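Local atomic coordinates of glycerol-3-phosphate dehydrogenase [NAD(P)+] (Coxiella burnetii, PDB entry 3K96), a protein that probably catalyses the NAD(P)H-dependent reduction of dihydroxyacetone phosphate to sn-glycerol 3-phosphate, the precursor of phospholipids. Residues Gly213-Ile221 with Glu306-Val314; Glu246-Phe254 with Leu317-Thr328. All blocks are in the same frame, centred on the assembly; numbering follows the deposited sequence.

Contact 1 (Gly213-Ile221 with Glu306-Val314); sequences GSVKNILAI and EGLYNTDQV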
loop_
_atom_site.group_PDB
_atom_site.type_symbol
_atom_site.label_atom_id
_atom_site.label_comp_id
_atom_site.label_asym_id
_atom_site.label_seq_id
_atom_site.Cartn_x
_atom_site.Cartn_y
_atom_site.Cartn_z
ATOM N N GLY A 213 9.631 -5.907 -9.270
ATOM C CA GLY A 213 9.694 -4.756 -10.143
ATOM C C GLY A 213 9.104 -5.020 -11.512
ATOM O O GLY A 213 8.656 -4.105 -12.174
ATOM N N SER A 214 9.085 -6.264 -11.956
ATOM C CA SER A 214 8.589 -6.529 -13.302
ATOM C C SER A 214 7.055 -6.645 -13.338
ATOM O O SER A 214 6.469 -6.724 -14.408
ATOM C CB SER A 214 9.223 -7.810 -13.859
ATOM O OG SER A 214 8.675 -8.966 -13.223
ATOM N N VAL A 215 6.427 -6.659 -12.171
ATOM C CA VAL A 215 4.971 -6.773 -12.088
ATOM C C VAL A 215 4.255 -5.493 -11.616
ATOM O O VAL A 215 3.106 -5.284 -11.945
ATOM C CB VAL A 215 4.600 -7.909 -11.148
ATOM C CG1 VAL A 215 3.080 -8.021 -10.993
ATOM C CG2 VAL A 215 5.165 -9.221 -11.680
ATOM N N LYS A 216 4.941 -4.613 -10.887
ATOM C CA LYS A 216 4.261 -3.460 -10.305
ATOM C C LYS A 216 3.550 -2.531 -11.292
ATOM O O LYS A 216 2.492 -2.009 -10.965
ATOM C CB LYS A 216 5.196 -2.622 -9.459
ATOM C CG LYS A 216 6.313 -2.008 -10.253
ATOM C CD LYS A 216 6.480 -0.611 -9.853
ATOM C CE LYS A 216 7.453 0.103 -10.750
ATOM N NZ LYS A 216 7.132 1.564 -10.665
ATOM N N ASN A 217 4.120 -2.314 -12.479
ATOM C CA ASN A 217 3.497 -1.425 -13.459
ATOM C C ASN A 217 2.260 -2.016 -14.107
ATOM O O ASN A 217 1.407 -1.290 -14.577
ATOM C CB ASN A 217 4.472 -1.020 -14.539
ATOM C CG ASN A 217 5.506 -0.039 -14.047
ATOM O OD1 ASN A 217 5.274 0.733 -13.104
ATOM N ND2 ASN A 217 6.644 -0.031 -14.708
ATOM N N ILE A 218 2.201 -3.336 -14.156
ATOM C CA ILE A 218 1.045 -4.045 -14.648
ATOM C C ILE A 218 -0.095 -3.777 -13.644
ATOM O O ILE A 218 -1.239 -3.483 -14.020
ATOM C CB ILE A 218 1.299 -5.571 -14.673
ATOM C CG1 ILE A 218 2.502 -5.931 -15.589
ATOM C CG2 ILE A 218 0.024 -6.298 -15.101
ATOM C CD1 ILE A 218 2.945 -7.411 -15.479
ATOM N N LEU A 219 0.230 -3.865 -12.362
ATOM C CA LEU A 219 -0.769 -3.615 -11.308
ATOM C C LEU A 219 -1.181 -2.139 -11.295
ATOM O O LEU A 219 -2.334 -1.817 -11.005
ATOM C CB LEU A 219 -0.265 -4.090 -9.949
ATOM C CG LEU A 219 0.118 -5.583 -9.960
ATOM C CD1 LEU A 219 0.647 -6.061 -8.597
ATOM C CD2 LEU A 219 -1.052 -6.447 -10.404
ATOM N N ALA A 220 -0.251 -1.254 -11.643
ATOM C CA ALA A 220 -0.542 0.173 -11.732
ATOM C C ALA A 220 -1.573 0.423 -12.828
ATOM O O ALA A 220 -2.451 1.257 -12.679
ATOM C CB ALA A 220 0.748 0.965 -12.008
ATOM N N ILE A 221 -1.466 -0.311 -13.937
ATOM C CA ILE A 221 -2.439 -0.168 -15.004
ATOM C C ILE A 221 -3.789 -0.670 -14.500
ATOM O O ILE A 221 -4.796 0.015 -14.673
ATOM C CB ILE A 221 -2.042 -0.904 -16.269
ATOM C CG1 ILE A 221 -0.776 -0.274 -16.885
ATOM C CG2 ILE A 221 -3.183 -0.860 -17.296
ATOM C CD1 ILE A 221 -0.314 -1.021 -18.157
ATOM N N GLU A 306 6.104 1.658 -20.092
ATOM C CA GLU A 306 6.580 0.284 -20.035
ATOM C C GLU A 306 5.557 -0.737 -19.657
ATOM O O GLU A 306 5.758 -1.907 -19.914
ATOM C CB GLU A 306 7.706 0.172 -19.027
ATOM C CG GLU A 306 9.051 0.505 -19.535
ATOM C CD GLU A 306 10.015 0.599 -18.385
ATOM O OE1 GLU A 306 9.811 1.526 -17.575
ATOM O OE2 GLU A 306 10.950 -0.232 -18.285
ATOM N N GLY A 307 4.451 -0.306 -19.065
ATOM C CA GLY A 307 3.447 -1.242 -18.569
ATOM C C GLY A 307 2.887 -2.235 -19.555
ATOM O O GLY A 307 2.640 -3.388 -19.192
ATOM N N LEU A 308 2.637 -1.803 -20.785
ATOM C CA LEU A 308 2.086 -2.730 -21.797
ATOM C C LEU A 308 3.138 -3.808 -22.120
ATOM O O LEU A 308 2.838 -4.991 -22.147
ATOM C CB LEU A 308 1.638 -2.020 -23.079
ATOM C CG LEU A 308 0.461 -1.052 -22.988
ATOM C CD1 LEU A 308 0.885 0.197 -22.251
ATOM C CD2 LEU A 308 -0.005 -0.686 -24.376
ATOM N N TYR A 309 4.368 -3.373 -22.357
ATOM C CA TYR A 309 5.470 -4.294 -22.603
ATOM C C TYR A 309 5.643 -5.219 -21.404
ATOM O O TYR A 309 5.753 -6.429 -21.583
ATOM C CB TYR A 309 6.751 -3.505 -22.865
ATOM C CG TYR A 309 7.920 -4.327 -23.307
ATOM C CD1 TYR A 309 8.029 -4.765 -24.629
ATOM C CD2 TYR A 309 8.962 -4.601 -22.435
ATOM C CE1 TYR A 309 9.142 -5.507 -25.051
ATOM C CE2 TYR A 309 10.071 -5.332 -22.842
ATOM C CZ TYR A 309 10.158 -5.786 -24.141
ATOM O OH TYR A 309 11.272 -6.505 -24.527
ATOM N N ASN A 310 5.666 -4.672 -20.190
ATOM C CA ASN A 310 5.780 -5.511 -19.001
ATOM C C ASN A 310 4.666 -6.571 -18.977
ATOM O O ASN A 310 4.917 -7.712 -18.640
ATOM C CB ASN A 310 5.624 -4.737 -17.679
ATOM C CG ASN A 310 6.743 -3.736 -17.383
ATOM O OD1 ASN A 310 6.550 -2.868 -16.521
ATOM N ND2 ASN A 310 7.889 -3.840 -18.059
ATOM N N THR A 311 3.427 -6.159 -19.274
ATOM C CA THR A 311 2.283 -7.063 -19.231
ATOM C C THR A 311 2.508 -8.212 -20.198
ATOM O O THR A 311 2.344 -9.390 -19.854
ATOM C CB THR A 311 0.944 -6.350 -19.602
ATOM O OG1 THR A 311 0.700 -5.265 -18.712
ATOM C CG2 THR A 311 -0.245 -7.304 -19.518
ATOM N N ASP A 312 2.919 -7.873 -21.404
ATOM C CA ASP A 312 3.142 -8.901 -22.423
ATOM C C ASP A 312 4.243 -9.868 -22.043
ATOM O O ASP A 312 4.089 -11.075 -22.229
ATOM C CB ASP A 312 3.446 -8.244 -23.774
ATOM C CG ASP A 312 2.250 -7.493 -24.325
ATOM O OD1 ASP A 312 1.113 -7.744 -23.822
ATOM O OD2 ASP A 312 2.441 -6.657 -25.250
ATOM N N GLN A 313 5.340 -9.360 -21.471
ATOM C CA GLN A 313 6.469 -10.248 -21.124
ATOM C C GLN A 313 6.137 -11.159 -19.951
ATOM O O GLN A 313 6.437 -12.356 -19.978
ATOM C CB GLN A 313 7.745 -9.453 -20.821
ATOM C CG GLN A 313 8.259 -8.622 -21.980
ATOM C CD GLN A 313 8.636 -9.457 -23.180
ATOM O OE1 GLN A 313 9.283 -10.497 -23.063
ATOM N NE2 GLN A 313 8.239 -9.002 -24.345
ATOM N N VAL A 314 5.493 -10.601 -18.932
ATOM C CA VAL A 314 5.140 -11.370 -17.764
ATOM C C VAL A 314 4.052 -12.372 -18.095
ATOM O O VAL A 314 4.099 -13.512 -17.625
ATOM C CB VAL A 314 4.738 -10.464 -16.577
ATOM C CG1 VAL A 314 4.148 -11.279 -15.444
ATOM C CG2 VAL A 314 5.949 -9.678 -16.110
HETATM O O HOH W 1 6.441 -3.487 -13.757
#
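Ile218 and Val314 meet at the apolar centre, where the helical segments 213-221 and 307-314 cross at -117°, their axes 8.2 Å apart at the closest. With CG1 beside the backbone N and the chain then extended (chi2 171°), Ile218 carries its CD1 to 3.7 Å from Val314 CB, while its CG1 rests on Asn310 CB and Thr311. Val314 CG2 also settles against the backbone carbonyl of Ser214. One turn further along helix 206-228, Ile221 CD1 lies on the backbone of the other helix, 3.7 Å from Gly307 C; because glycine has no side chain, the helices can come together here, with the CA atoms of Asn217 and Gly307 5.1 Å apart. Thr311 turns its hydroxyl back to its own helix, OG1 donating to Gly307 O at 2.7 Å, so a polar group sits against Ile218 with its hydrogen used.

Outward from this core, the amides of Asn217 and Asn310 lie almost coplanar (6°), and Asn217 ND2 gives a weak hydrogen bond to Asn310 OD1 at 3.4 Å. A water gives the same oxygen a second, shorter bond, donating to Asn310 OD1 and to Gly213 O and accepting from Asn217 N at 2.9 Å, which bridges the kink of helix 206-228. Lys216 NZ bonds weakly to Asn217 OD1 and more firmly to Thr273. Glu306 OE2 is hydrogen-bonded to Ser109 N. The crossing is part of the all-helical C-terminal domain; Lys216, the predicted proton acceptor, and Glu306, predicted to bind NADPH, place it beside the probable active site.

Contact 2 (Glu246-Phe254 with Leu317-Thr328); sequences EMGRLVSVF and LAQKHAIEMPLT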
loop_
_atom_site.group_PDB
_atom_site.type_symbol
_atom_site.label_atom_id
_atom_site.label_comp_id
_atom_site.label_asym_id
_atom_site.label_seq_id
_atom_site.Cartn_x
_atom_site.Cartn_y
_atom_site.Cartn_z
ATOM N N GLU A 246 -0.349 -12.178 -6.419
ATOM C CA GLU A 246 0.219 -12.797 -7.638
ATOM C C GLU A 246 1.685 -12.448 -7.817
ATOM O O GLU A 246 2.450 -13.240 -8.388
ATOM C CB GLU A 246 -0.614 -12.542 -8.911
ATOM C CG GLU A 246 -0.693 -11.159 -9.426
ATOM C CD GLU A 246 -1.770 -11.032 -10.516
ATOM O OE1 GLU A 246 -1.424 -10.732 -11.677
ATOM O OE2 GLU A 246 -2.967 -11.266 -10.209
ATOM N N MET A 247 2.078 -11.273 -7.335
ATOM C CA MET A 247 3.479 -10.882 -7.374
ATOM C C MET A 247 4.234 -11.936 -6.512
ATOM O O MET A 247 5.257 -12.456 -6.918
ATOM C CB MET A 247 3.669 -9.468 -6.812
ATOM C CG MET A 247 5.106 -8.937 -6.841
ATOM S SD MET A 247 5.276 -7.313 -6.035
ATOM C CE MET A 247 4.419 -6.270 -7.206
ATOM N N GLY A 248 3.672 -12.283 -5.358
ATOM C CA GLY A 248 4.300 -13.257 -4.454
ATOM C C GLY A 248 4.422 -14.645 -5.067
ATOM O O GLY A 248 5.432 -15.344 -4.868
ATOM N N ARG A 249 3.404 -15.039 -5.833
ATOM C CA ARG A 249 3.401 -16.340 -6.496
ATOM C C ARG A 249 4.542 -16.431 -7.523
ATOM O O ARG A 249 5.269 -17.426 -7.591
ATOM C CB ARG A 249 2.046 -16.589 -7.169
ATOM C CG ARG A 249 1.895 -17.996 -7.689
ATOM C CD ARG A 249 0.449 -18.326 -8.160
ATOM N NE ARG A 249 -0.533 -18.160 -7.091
ATOM C CZ ARG A 249 -1.441 -17.192 -7.020
ATOM N NH1 ARG A 249 -2.265 -17.157 -5.983
ATOM N NH2 ARG A 249 -1.558 -16.282 -7.981
ATOM N N LEU A 250 4.682 -15.392 -8.324
ATOM C CA LEU A 250 5.731 -15.332 -9.301
ATOM C C LEU A 250 7.111 -15.370 -8.615
ATOM O O LEU A 250 8.001 -16.134 -9.013
ATOM C CB LEU A 250 5.594 -14.059 -10.116
ATOM C CG LEU A 250 6.630 -13.880 -11.229
ATOM C CD1 LEU A 250 6.499 -15.005 -12.236
ATOM C CD2 LEU A 250 6.479 -12.513 -11.906
ATOM N N VAL A 251 7.272 -14.551 -7.587
ATOM C CA VAL A 251 8.496 -14.502 -6.829
ATOM C C VAL A 251 8.791 -15.896 -6.254
ATOM O O VAL A 251 9.911 -16.433 -6.400
ATOM C CB VAL A 251 8.377 -13.465 -5.683
ATOM C CG1 VAL A 251 9.509 -13.626 -4.656
ATOM C CG2 VAL A 251 8.336 -12.063 -6.260
ATOM N N SER A 252 7.767 -16.507 -5.660
ATOM C CA SER A 252 7.935 -17.808 -5.025
ATOM C C SER A 252 8.393 -18.881 -5.973
ATOM O O SER A 252 9.293 -19.651 -5.643
ATOM C CB SER A 252 6.647 -18.261 -4.335
ATOM O OG SER A 252 6.918 -19.436 -3.586
ATOM N N VAL A 253 7.781 -18.927 -7.151
ATOM C CA VAL A 253 8.117 -19.903 -8.177
ATOM C C VAL A 253 9.563 -19.775 -8.694
ATOM O O VAL A 253 10.159 -20.771 -9.150
ATOM C CB VAL A 253 7.143 -19.805 -9.361
ATOM C CG1 VAL A 253 7.675 -20.576 -10.556
ATOM C CG2 VAL A 253 5.756 -20.291 -8.948
ATOM N N PHE A 254 10.129 -18.569 -8.662
ATOM C CA PHE A 254 11.527 -18.414 -9.084
ATOM C C PHE A 254 12.536 -18.414 -7.915
ATOM O O PHE A 254 13.715 -18.133 -8.110
ATOM C CB PHE A 254 11.694 -17.184 -9.965
ATOM C CG PHE A 254 11.217 -17.397 -11.358
ATOM C CD1 PHE A 254 9.872 -17.352 -11.653
ATOM C CD2 PHE A 254 12.120 -17.675 -12.378
ATOM C CE1 PHE A 254 9.425 -17.577 -12.932
ATOM C CE2 PHE A 254 11.683 -17.895 -13.662
ATOM C CZ PHE A 254 10.323 -17.844 -13.943
ATOM N N LEU A 317 5.647 -15.262 -19.644
ATOM C CA LEU A 317 6.395 -16.022 -18.653
ATOM C C LEU A 317 5.442 -16.828 -17.768
ATOM O O LEU A 317 5.694 -17.994 -17.484
ATOM C CB LEU A 317 7.255 -15.101 -17.787
ATOM C CG LEU A 317 8.150 -15.805 -16.786
ATOM C CD1 LEU A 317 9.295 -16.502 -17.531
ATOM C CD2 LEU A 317 8.696 -14.830 -15.764
ATOM N N ALA A 318 4.357 -16.207 -17.333
ATOM C CA ALA A 318 3.373 -16.892 -16.491
ATOM C C ALA A 318 2.819 -18.108 -17.215
ATOM O O ALA A 318 2.666 -19.187 -16.637
ATOM C CB ALA A 318 2.251 -15.948 -16.100
ATOM N N GLN A 319 2.517 -17.954 -18.492
ATOM C CA GLN A 319 2.004 -19.084 -19.228
ATOM C C GLN A 319 3.041 -20.165 -19.475
ATOM O O GLN A 319 2.701 -21.335 -19.450
ATOM C CB GLN A 319 1.367 -18.651 -20.523
ATOM C CG GLN A 319 0.028 -18.009 -20.284
ATOM C CD GLN A 319 -0.827 -18.037 -21.520
ATOM O OE1 GLN A 319 -0.327 -17.922 -22.648
ATOM N NE2 GLN A 319 -2.125 -18.205 -21.324
ATOM N N LYS A 320 4.304 -19.791 -19.687
ATOM C CA LYS A 320 5.329 -20.799 -19.914
ATOM C C LYS A 320 5.451 -21.716 -18.710
ATOM O O LYS A 320 5.587 -22.924 -18.853
ATOM C CB LYS A 320 6.687 -20.169 -20.175
ATOM C CG LYS A 320 7.759 -21.206 -20.538
ATOM C CD LYS A 320 9.170 -20.603 -20.550
ATOM C CE LYS A 320 9.311 -19.481 -21.566
ATOM N NZ LYS A 320 10.658 -18.839 -21.499
ATOM N N HIS A 321 5.372 -21.139 -17.522
ATOM C CA HIS A 321 5.529 -21.890 -16.292
ATOM C C HIS A 321 4.214 -22.192 -15.559
ATOM O O HIS A 321 4.221 -22.552 -14.383
ATOM C CB HIS A 321 6.470 -21.110 -15.383
ATOM C CG HIS A 321 7.823 -20.870 -15.982
ATOM N ND1 HIS A 321 8.837 -21.802 -15.921
ATOM C CD2 HIS A 321 8.331 -19.806 -16.645
ATOM C CE1 HIS A 321 9.912 -21.322 -16.521
ATOM N NE2 HIS A 321 9.635 -20.111 -16.967
ATOM N N ALA A 322 3.087 -22.061 -16.250
ATOM C CA ALA A 322 1.768 -22.310 -15.629
ATOM C C ALA A 322 1.598 -21.581 -14.278
ATOM O O ALA A 322 1.276 -22.184 -13.256
ATOM C CB ALA A 322 1.525 -23.824 -15.464
ATOM N N ILE A 323 1.816 -20.274 -14.282
ATOM C CA ILE A 323 1.673 -19.486 -13.081
ATOM C C ILE A 323 0.402 -18.681 -13.173
ATOM O O ILE A 323 0.197 -17.950 -14.128
ATOM C CB ILE A 323 2.839 -18.512 -12.903
ATOM C CG1 ILE A 323 4.169 -19.267 -12.935
ATOM C CG2 ILE A 323 2.695 -17.763 -11.605
ATOM C CD1 ILE A 323 5.372 -18.357 -12.795
ATOM N N GLU A 324 -0.444 -18.815 -12.169
ATOM C CA GLU A 324 -1.687 -18.090 -12.143
ATOM C C GLU A 324 -1.483 -16.646 -11.684
ATOM O O GLU A 324 -1.042 -16.403 -10.563
ATOM C CB GLU A 324 -2.682 -18.742 -11.199
ATOM C CG GLU A 324 -4.040 -18.024 -11.289
ATOM C CD GLU A 324 -5.046 -18.466 -10.244
ATOM O OE1 GLU A 324 -4.673 -19.246 -9.338
ATOM O OE2 GLU A 324 -6.211 -18.012 -10.331
ATOM N N MET A 325 -1.830 -15.701 -12.550
ATOM C CA MET A 325 -1.699 -14.282 -12.248
ATOM C C MET A 325 -2.910 -13.612 -12.860
ATOM O O MET A 325 -2.843 -13.130 -13.986
ATOM C CB MET A 325 -0.401 -13.725 -12.867
ATOM C CG MET A 325 0.834 -14.502 -12.466
ATOM S SD MET A 325 2.342 -13.649 -12.973
ATOM C CE MET A 325 2.214 -12.184 -11.927
ATOM N N PRO A 326 -4.031 -13.600 -12.115
ATOM C CA PRO A 326 -5.317 -13.081 -12.600
ATOM C C PRO A 326 -5.336 -11.630 -13.024
ATOM O O PRO A 326 -5.936 -11.329 -14.057
ATOM C CB PRO A 326 -6.297 -13.312 -11.425
ATOM C CG PRO A 326 -5.555 -14.128 -10.397
ATOM C CD PRO A 326 -4.111 -14.217 -10.777
ATOM N N LEU A 327 -4.738 -10.725 -12.249
ATOM C CA LEU A 327 -4.730 -9.323 -12.661
ATOM C C LEU A 327 -3.951 -9.135 -13.957
ATOM O O LEU A 327 -4.423 -8.453 -14.872
ATOM C CB LEU A 327 -4.228 -8.354 -11.583
ATOM C CG LEU A 327 -5.261 -7.997 -10.501
ATOM C CD1 LEU A 327 -5.656 -9.215 -9.676
ATOM C CD2 LEU A 327 -4.756 -6.867 -9.600
ATOM N N THR A 328 -2.777 -9.749 -14.038
ATOM C CA THR A 328 -1.925 -9.630 -15.227
ATOM C C THR A 328 -2.636 -10.175 -16.453
ATOM O O THR A 328 -2.568 -9.593 -17.517
ATOM C CB THR A 328 -0.616 -10.400 -15.028
ATOM O OG1 THR A 328 0.072 -9.850 -13.893
ATOM C CG2 THR A 328 0.239 -10.334 -16.284
#
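Glu246 and Met325 bring the backbones to 5.2 Å between CA atoms, where the last two turns of helix 233-253 lie along the connection from helix 307-320 to helix 326-336. The carboxylate of Glu246 spans the first turn of helix 326-336. Its CG stands between backbone N and carbonyl carbon (chi1 67°) and the chain then runs out extended, delivering both oxygens to that turn. OE2 takes Leu327 N at 2.8 Å and OE1 takes Thr328 N at 2.9 Å, each through a syn lone pair; Thr328 OG1 adds a third bond, meeting OE1 nearly along its C-O axis. An acidic group is thus held by three donors at a helix N terminus, whose dipole would probably favour its negative charge. Met325, the N-cap residue, packs across the Glu246 side chain at about a right angle, its CB 3.4 Å from OE1.

Helix 307-320 ends in a Schellman motif with Ala322, of positive phi, as its C-prime residue, and this turn presents Ile323 to helix 233-253. Ile323 CD1 is the common meeting point: the Leu250 side chain crosses at about a right angle, its CD1 3.6 Å from Ile323 CD1, Val253 CG1 reaches it tip to tip, and the Phe254 ring receives it at the edge. Leu317 CD2 touches both Leu250 and Phe254. Phe254 also directs its edge at the face of His321 in a T-shaped stack, centroids 5.2 Å apart and planes at 76°, while Lys320 CG lies over the opposite face of the imidazole. On the more exposed side, Arg249 slides past Ile323, and its NH2 donates to Glu324 O at 2.6 Å, tilted from the carbonyl plane; Glu324 OE1 stands over one face of the guanidinium, close enough only for charge attraction.

Overall arrangement
From the N terminus the chain first builds the nucleotide-binding sheet, then enters the all-helical C-terminal part where both contacts lie. Helix 206-228 supplies the first half of contact 1 and helix 233-253, next in sequence, that of contact 2. After further helices, helix 307-320 returns to close contact 1 across 84 intervening residues; its last turn and the start of helix 326-336 then close contact 2 across 62. The two loops therefore cross rather than nest. Their centres are 13 Å apart, and Val215 against Leu250, with Ile218 against Thr328, joins them directly. Together they tie two consecutive helices to two later ones, from the predicted active site outward.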